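Local coordinates for protein succinylglutamate desuccinylase (Vibrio parahaemolyticus, PDB 2BCO) that probably hydrolyses N-succinyl-L-glutamate to succinate and L-glutamate with one zinc ion per subunit, the last step of arginine breakdown by the AST pathway, at residues S204-S207 with A208-S212; Q8-L11 with T12-D16; A236-L239 with A240-L244. One frame throughout, in Å; residues are numbered along the deposited sequence.

Contact 1: residues S204-S207 with A208-S212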
loop_
_atom_site.group_PDB
_atom_site.type_symbol
_atom_site.label_atom_id
_atom_site.label_comp_id
_atom_site.label_asym_id
_atom_site.label_seq_id
_atom_site.Cartn_x
_atom_site.Cartn_y
_atom_site.Cartn_z
ATOM N N SER A 204 -0.339 -1.931 -6.090
ATOM C CA SER A 204 0.406 -3.012 -5.457
ATOM C C SER A 204 0.234 -4.314 -6.245
ATOM O O SER A 204 1.204 -5.021 -6.524
ATOM C CB SER A 204 -0.099 -3.203 -4.021
ATOM O OG SER A 204 0.534 -4.298 -3.396
ATOM N N TRP A 205 -1.011 -4.628 -6.592
ATOM C CA TRP A 205 -1.303 -5.834 -7.358
ATOM C C TRP A 205 -0.580 -5.798 -8.702
ATOM O O TRP A 205 -0.076 -6.816 -9.163
ATOM C CB TRP A 205 -2.813 -5.982 -7.600
ATOM C CG TRP A 205 -3.149 -6.972 -8.702
ATOM C CD1 TRP A 205 -3.285 -8.323 -8.577
ATOM C CD2 TRP A 205 -3.304 -6.684 -10.106
ATOM N NE1 TRP A 205 -3.511 -8.892 -9.808
ATOM C CE2 TRP A 205 -3.528 -7.916 -10.757
ATOM C CE3 TRP A 205 -3.276 -5.510 -10.865
ATOM C CZ2 TRP A 205 -3.715 -8.002 -12.152
ATOM C CZ3 TRP A 205 -3.464 -5.599 -12.252
ATOM C CH2 TRP A 205 -3.682 -6.838 -12.876
ATOM N N TYR A 206 -0.527 -4.627 -9.330
ATOM C CA TYR A 206 0.133 -4.501 -10.627
ATOM C C TYR A 206 1.611 -4.906 -10.591
ATOM O O TYR A 206 2.111 -5.537 -11.521
ATOM C CB TYR A 206 0.019 -3.068 -11.147
ATOM C CG TYR A 206 0.636 -2.868 -12.507
ATOM C CD1 TYR A 206 -0.085 -3.139 -13.665
ATOM C CD2 TYR A 206 1.949 -2.408 -12.642
ATOM C CE1 TYR A 206 0.478 -2.948 -14.934
ATOM C CE2 TYR A 206 2.522 -2.215 -13.904
ATOM C CZ TYR A 206 1.778 -2.488 -15.043
ATOM O OH TYR A 206 2.311 -2.282 -16.293
ATOM N N SER A 207 2.308 -4.517 -9.529
ATOM C CA SER A 207 3.717 -4.851 -9.385
ATOM C C SER A 207 3.896 -6.335 -9.113
ATOM O O SER A 207 4.810 -6.954 -9.634
ATOM C CB SER A 207 4.343 -4.039 -8.246
ATOM O OG SER A 207 4.579 -2.704 -8.657
ATOM N N ALA A 208 3.021 -6.901 -8.288
ATOM C CA ALA A 208 3.096 -8.316 -7.961
ATOM C C ALA A 208 2.796 -9.177 -9.190
ATOM O O ALA A 208 3.531 -10.120 -9.497
ATOM C CB ALA A 208 2.115 -8.644 -6.846
ATOM N N GLU A 209 1.720 -8.842 -9.893
ATOM C CA GLU A 209 1.313 -9.597 -11.073
ATOM C C GLU A 209 2.239 -9.461 -12.260
ATOM O O GLU A 209 2.482 -10.434 -12.965
ATOM C CB GLU A 209 -0.101 -9.196 -11.511
ATOM C CG GLU A 209 -0.566 -9.791 -12.857
ATOM C CD GLU A 209 -0.508 -11.316 -12.896
ATOM O OE1 GLU A 209 -0.936 -11.951 -11.914
ATOM O OE2 GLU A 209 -0.048 -11.880 -13.912
ATOM N N ASN A 210 2.769 -8.268 -12.483
ATOM C CA ASN A 210 3.618 -8.053 -13.643
ATOM C C ASN A 210 5.113 -8.057 -13.427
ATOM O O ASN A 210 5.869 -8.060 -14.395
ATOM C CB ASN A 210 3.210 -6.750 -14.320
ATOM C CG ASN A 210 1.857 -6.854 -14.974
ATOM O OD1 ASN A 210 1.699 -7.567 -15.958
ATOM N ND2 ASN A 210 0.870 -6.162 -14.425
ATOM N N TYR A 211 5.559 -8.052 -12.177
ATOM C CA TYR A 211 6.995 -8.047 -11.933
ATOM C C TYR A 211 7.414 -8.922 -10.763
ATOM O O TYR A 211 8.560 -8.883 -10.333
ATOM C CB TYR A 211 7.470 -6.607 -11.731
ATOM C CG TYR A 211 7.288 -5.763 -12.972
ATOM C CD1 TYR A 211 8.223 -5.799 -14.004
ATOM C CD2 TYR A 211 6.155 -4.968 -13.144
ATOM C CE1 TYR A 211 8.040 -5.059 -15.185
ATOM C CE2 TYR A 211 5.960 -4.225 -14.323
ATOM C CZ TYR A 211 6.908 -4.278 -15.336
ATOM O OH TYR A 211 6.737 -3.547 -16.490
ATOM N N SER A 212 6.477 -9.724 -10.271
ATOM C CA SER A 212 6.739 -10.634 -9.159
ATOM C C SER A 212 7.337 -9.927 -7.950
ATOM O O SER A 212 8.177 -10.495 -7.254
ATOM C CB SER A 212 7.695 -11.748 -9.604
ATOM O OG SER A 212 7.181 -12.430 -10.734
HETATM O O HOH W 1 -3.030 -11.536 -10.539
HETATM O O HOH W 2 4.746 -1.775 -16.513
#
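Trp205 and Glu209, one helical turn apart, make a CH-pi contact: CB of Glu209 lies over a face of the indole, 4.0 Å from the centroid of the five-membered ring of Trp205. The two side chains run side by side. With CG of Trp205 anti to the backbone N (chi1 164°), the indole sits beside its own carbonyl carbon, on the side of the following turn, where its six-membered part meets the next methylene, CZ2 of Trp205 being 3.7 Å from CG of Glu209. A second aromatic contact involves Asn210, whose ND2 sits 3.2 Å above the Tyr206 ring plane, offset toward the rim at CD1 and CE1; amide and ring are inclined to each other by 49°. The Tyr206 and Tyr211 side chains also run side by side, with CE2 of Tyr206 4.0 Å from CE2 of Tyr211.

These contacts line helix 203-211 of the zinc-exopeptidase-type catalytic domain, where the backbone supplies the usual i to i+4 bonds, such as Glu209 N to Trp205 O at 2.8 Å. The carbonyl of Tyr206 is gripped twice by Asn210. The backbone N reaches it from above the carbonyl plane, whereas ND2 lies in that plane, on a lone pair, at 3.2 Å from Tyr206 O. The same amide nitrogen thus binds the backbone and overlies the ring, which probably limits rotation of the Asn210 amide.

Water completes two of the pairs. One molecule accepts from Trp205 NE1 and donates to Glu209 OE1, an oxygen also bonded to Thr172 OG1; another joins the hydroxyls of Tyr206 and Tyr211, in the plane of both rings. Ser207 is buried, its OG hydrogen-bonded to His151 ND1, while helix 125-141 meets Tyr206 through Lys134 and Tyr211 through Val137 and Arg138.

Contact 2: residues Q8-L11 with T12-D16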
loop_
_atom_site.group_PDB
_atom_site.type_symbol
_atom_site.label_atom_id
_atom_site.label_comp_id
_atom_site.label_asym_id
_atom_site.label_seq_id
_atom_site.Cartn_x
_atom_site.Cartn_y
_atom_site.Cartn_z
ATOM N N GLN A 8 12.670 23.079 -0.573
ATOM C CA GLN A 8 12.386 22.960 0.850
ATOM C C GLN A 8 12.413 21.494 1.291
ATOM O O GLN A 8 13.101 21.148 2.250
ATOM C CB GLN A 8 11.031 23.603 1.161
ATOM C CG GLN A 8 10.694 23.676 2.644
ATOM C CD GLN A 8 9.778 24.844 2.974
ATOM O OE1 GLN A 8 8.765 25.064 2.307
ATOM N NE2 GLN A 8 10.125 25.590 4.016
ATOM N N SER A 9 11.666 20.642 0.589
ATOM C CA SER A 9 11.619 19.208 0.880
ATOM C C SER A 9 10.922 18.461 -0.254
ATOM O O SER A 9 10.284 19.066 -1.119
ATOM C CB SER A 9 10.884 18.936 2.196
ATOM O OG SER A 9 9.489 19.118 2.048
ATOM N N PHE A 10 11.041 17.137 -0.249
ATOM C CA PHE A 10 10.421 16.326 -1.287
ATOM C C PHE A 10 8.901 16.534 -1.352
ATOM O O PHE A 10 8.340 16.761 -2.423
ATOM C CB PHE A 10 10.750 14.854 -1.042
ATOM C CG PHE A 10 10.220 13.915 -2.096
ATOM C CD1 PHE A 10 10.367 14.204 -3.447
ATOM C CD2 PHE A 10 9.605 12.719 -1.734
ATOM C CE1 PHE A 10 9.918 13.313 -4.424
ATOM C CE2 PHE A 10 9.155 11.820 -2.699
ATOM C CZ PHE A 10 9.311 12.123 -4.046
ATOM N N LEU A 11 8.242 16.469 -0.202
ATOM C CA LEU A 11 6.799 16.632 -0.142
ATOM C C LEU A 11 6.331 18.074 -0.374
ATOM O O LEU A 11 5.297 18.296 -1.003
ATOM C CB LEU A 11 6.271 16.124 1.203
ATOM C CG LEU A 11 4.784 16.350 1.508
ATOM C CD1 LEU A 11 3.933 15.701 0.440
ATOM C CD2 LEU A 11 4.461 15.781 2.877
ATOM N N THR A 12 7.073 19.053 0.136
ATOM C CA THR A 12 6.680 20.446 -0.052
ATOM C C THR A 12 6.872 20.872 -1.506
ATOM O O THR A 12 5.988 21.496 -2.090
ATOM C CB THR A 12 7.472 21.389 0.874
ATOM O OG1 THR A 12 7.170 21.073 2.241
ATOM C CG2 THR A 12 7.082 22.839 0.611
ATOM N N ASP A 13 8.015 20.536 -2.095
ATOM C CA ASP A 13 8.246 20.895 -3.487
ATOM C C ASP A 13 7.192 20.229 -4.364
ATOM O O ASP A 13 6.633 20.858 -5.264
ATOM C CB ASP A 13 9.629 20.450 -3.959
ATOM C CG ASP A 13 10.744 21.341 -3.445
ATOM O OD1 ASP A 13 11.810 21.370 -4.094
ATOM O OD2 ASP A 13 10.573 21.999 -2.395
ATOM N N THR A 14 6.925 18.953 -4.098
ATOM C CA THR A 14 5.944 18.207 -4.872
ATOM C C THR A 14 4.587 18.899 -4.836
ATOM O O THR A 14 3.877 18.938 -5.843
ATOM C CB THR A 14 5.786 16.756 -4.342
ATOM O OG1 THR A 14 7.007 16.033 -4.537
ATOM C CG2 THR A 14 4.681 16.037 -5.073
ATOM N N LEU A 15 4.235 19.452 -3.680
ATOM C CA LEU A 15 2.953 20.130 -3.521
ATOM C C LEU A 15 2.887 21.523 -4.144
ATOM O O LEU A 15 1.798 22.052 -4.350
ATOM C CB LEU A 15 2.576 20.195 -2.034
ATOM C CG LEU A 15 1.644 19.064 -1.560
ATOM C CD1 LEU A 15 2.027 17.753 -2.228
ATOM C CD2 LEU A 15 1.698 18.932 -0.045
ATOM N N ASP A 16 4.042 22.106 -4.458
ATOM C CA ASP A 16 4.080 23.434 -5.065
ATOM C C ASP A 16 4.190 23.341 -6.582
ATOM O O ASP A 16 5.201 22.888 -7.117
ATOM C CB ASP A 16 5.252 24.246 -4.505
ATOM C CG ASP A 16 5.333 25.641 -5.104
ATOM O OD1 ASP A 16 4.269 26.255 -5.333
ATOM O OD2 ASP A 16 6.458 26.131 -5.333
#
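Ser9 and Thr12 meet hydroxyl to hydroxyl because chi1 of Ser9 (74°) sets OG between its backbone N and carbonyl carbon, while chi1 of Thr12 (-63°) places OG1 beside the backbone N, facing the start of the helix. The two oxygens, Ser9 OG and Thr12 OG1, are hydrogen-bonded at 3.0 Å, and either could donate. Ser9 is the N-cap of helix 10-15, and its OG is also bonded to OD1 of Asp74, an oxygen that additionally takes the N-H of Leu11. The first turn is thereby tied to helix 68-81.

Asp13 folds back over the residues before the helix. OD2 of Asp13 accepts the N-H of Gln8 on the syn side, with Gln8 N 3.0 Å from it and 17° out of the carboxylate plane, and receives a long, weak bond from Ser9 N. Its other oxygen, OD1, takes the backbone N-H of Arg7, so that the carboxylate spans three successive amides. This negative group near the amino end of a helix would be expected to interact favourably with the helix dipole. Gln8 itself is poorly ordered, although its OE1 lies against the CG2 methyl of Thr12.

Thr14 grips Phe10 O with two donors. Its N-H arrives at 3.1 Å (Thr14 N to Phe10 O), and the hydroxyl, Thr14 OG1, is 2.6 Å from Phe10 O, the two reaching it from opposite faces of the carbonyl plane. The Phe10 ring packs on Phe93 and Ile95 of strand 90-95 and on Ile77 of helix 68-81. Leu15, at the last turn, reaches Leu102 and Ile226, and it touches the preceding turn methyl to methyl, with CD1 of Leu11 3.9 Å from CD1 of Leu15.

Contact 3: residues A236-L239 with A240-L244; sequences AFDL and ALRNL
One face of the Phe237 ring is overlain toward its rim by Leu241, whose CB lies 4.2 Å above the ring plane; farther along the same leucine, CD2 approaches obliquely, 3.8 Å from CZ of Phe237. The two side chains lie side by side and point the same way. The guanidinium of Arg242, by contrast, is met at its edge by the Asp238 carboxylate, and the two planes stand 79° apart.

This is an i to i+4 salt bridge along helix 235-245. NE of Arg242 donates to OD2 of Asp238 at 2.9 Å with an N-H...O angle of 155°. The oxygen lies close to the guanidinium plane, whereas the nitrogen comes to the syn side of OD2 but well out of the carboxylate plane. Because the bond uses NE alone, the pair is single-pronged rather than bidentate. A water bridges the pair on the same edge of the guanidinium, donating to OD1 of Asp238 at 2.7 Å and accepting from NH2 of Arg242. CG of Arg242 is anti to the carbonyl carbon (chi1 -78°), and from there the extended chain brings NE to Asp238, its methylenes passing over the Asp238 carbonyl, with CG of Arg242 3.3 Å from Asp238 O. Beyond the helix, NH1 forms a salt bridge to Asp79 and a hydrogen bond to Gln85, so the guanidinium charge is probably shared between two carboxylates.

Backbone bonds, among them Leu241 N to Phe237 O at 2.8 Å, hold the helix between these groups. Within the catalytic domain, helix 179-188 meets Phe237 and Ala240 through Phe184, helix 68-81 meets Leu241 and Arg242 through Ile76, and strand 149-157 receives Phe237 on Leu154 and Leu241 on Leu152.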
loop_
_atom_site.group_PDB
_atom_site.type_symbol
_atom_site.label_atom_id
_atom_site.label_comp_id
_atom_site.label_asym_id
_atom_site.label_seq_id
_atom_site.Cartn_x
_atom_site.Cartn_y
_atom_site.Cartn_z
ATOM N N ALA A 236 6.751 2.372 14.994
ATOM C CA ALA A 236 7.256 1.020 14.765
ATOM C C ALA A 236 7.382 0.736 13.267
ATOM O O ALA A 236 8.371 0.172 12.807
ATOM C CB ALA A 236 6.332 -0.003 15.429
ATOM N N PHE A 237 6.373 1.124 12.503
ATOM C CA PHE A 237 6.441 0.908 11.073
ATOM C C PHE A 237 7.604 1.678 10.444
ATOM O O PHE A 237 8.367 1.130 9.647
ATOM C CB PHE A 237 5.141 1.352 10.391
ATOM C CG PHE A 237 5.285 1.537 8.913
ATOM C CD1 PHE A 237 5.228 0.451 8.055
ATOM C CD2 PHE A 237 5.536 2.802 8.379
ATOM C CE1 PHE A 237 5.418 0.615 6.687
ATOM C CE2 PHE A 237 5.730 2.976 7.013
ATOM C CZ PHE A 237 5.669 1.877 6.168
ATOM N N ASP A 238 7.706 2.960 10.780
ATOM C CA ASP A 238 8.744 3.822 10.227
ATOM C C ASP A 238 10.162 3.323 10.487
ATOM O O ASP A 238 11.039 3.450 9.627
ATOM C CB ASP A 238 8.581 5.242 10.780
ATOM C CG ASP A 238 9.619 6.202 10.244
ATOM O OD1 ASP A 238 9.648 6.440 9.025
ATOM O OD2 ASP A 238 10.415 6.722 11.047
ATOM N N LEU A 239 10.377 2.767 11.677
ATOM C CA LEU A 239 11.676 2.233 12.078
ATOM C C LEU A 239 11.955 0.970 11.267
ATOM O O LEU A 239 13.070 0.747 10.800
ATOM C CB LEU A 239 11.653 1.903 13.570
ATOM C CG LEU A 239 12.967 1.925 14.356
ATOM C CD1 LEU A 239 12.675 1.627 15.822
ATOM C CD2 LEU A 239 13.935 0.910 13.799
ATOM N N ALA A 240 10.929 0.144 11.106
ATOM C CA ALA A 240 11.072 -1.085 10.337
ATOM C C ALA A 240 11.378 -0.706 8.883
ATOM O O ALA A 240 12.193 -1.350 8.232
ATOM C CB ALA A 240 9.793 -1.916 10.418
ATOM N N LEU A 241 10.738 0.351 8.387
ATOM C CA LEU A 241 10.972 0.796 7.020
ATOM C C LEU A 241 12.373 1.381 6.872
ATOM O O LEU A 241 13.019 1.206 5.838
ATOM C CB LEU A 241 9.918 1.829 6.598
ATOM C CG LEU A 241 10.038 2.425 5.192
ATOM C CD1 LEU A 241 9.980 1.328 4.135
ATOM C CD2 LEU A 241 8.911 3.403 4.992
ATOM N N ARG A 242 12.853 2.082 7.897
ATOM C CA ARG A 242 14.205 2.637 7.825
ATOM C C ARG A 242 15.226 1.500 7.854
ATOM O O ARG A 242 16.228 1.539 7.140
ATOM C CB ARG A 242 14.460 3.614 8.981
ATOM C CG ARG A 242 13.815 4.991 8.770
ATOM C CD ARG A 242 13.702 5.790 10.069
ATOM N NE ARG A 242 13.066 7.083 9.850
ATOM C CZ ARG A 242 13.689 8.167 9.391
ATOM N NH1 ARG A 242 14.987 8.127 9.100
ATOM N NH2 ARG A 242 13.009 9.294 9.212
ATOM N N ASN A 243 14.963 0.482 8.664
ATOM C CA ASN A 243 15.874 -0.653 8.753
ATOM C C ASN A 243 15.925 -1.401 7.426
ATOM O O ASN A 243 16.956 -1.956 7.062
ATOM C CB ASN A 243 15.441 -1.626 9.861
ATOM C CG ASN A 243 15.662 -1.064 11.260
ATOM O OD1 ASN A 243 16.495 -0.184 11.465
ATOM N ND2 ASN A 243 14.927 -1.592 12.232
ATOM N N LEU A 244 14.809 -1.403 6.701
ATOM C CA LEU A 244 14.729 -2.101 5.427
ATOM C C LEU A 244 15.559 -1.414 4.350
ATOM O O LEU A 244 16.291 -2.078 3.601
ATOM C CB LEU A 244 13.269 -2.209 4.977
ATOM C CG LEU A 244 12.969 -2.954 3.669
ATOM C CD1 LEU A 244 13.392 -4.415 3.800
ATOM C CD2 LEU A 244 11.471 -2.859 3.349
HETATM O O HOH W 3 10.101 9.067 8.499
#

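Overall arrangement
The contacts lie on separate helices, in chain order contact 2, contact 1, contact 3, without touching. Contacts 1 and 3 lie about 23 Å apart between centres; contact 1 is hydrogen-bonded to strand 149-157, which bears the zinc ligand His155, and contact 3 packs on it. Contact 1 comes nearer the metal: the side chain of Ser204 is about 10 Å from the zinc ion, against about 13 Å for Phe237 (contact 3), and about 9 Å from that of Glu219, the predicted active-site residue. Contact 2 is more peripheral, about 28 Å from contact 1 between centres, though Leu11 is about 11 Å from the zinc ligand Glu66 between side chains; helix 68-81 packs against contacts 2 and 3.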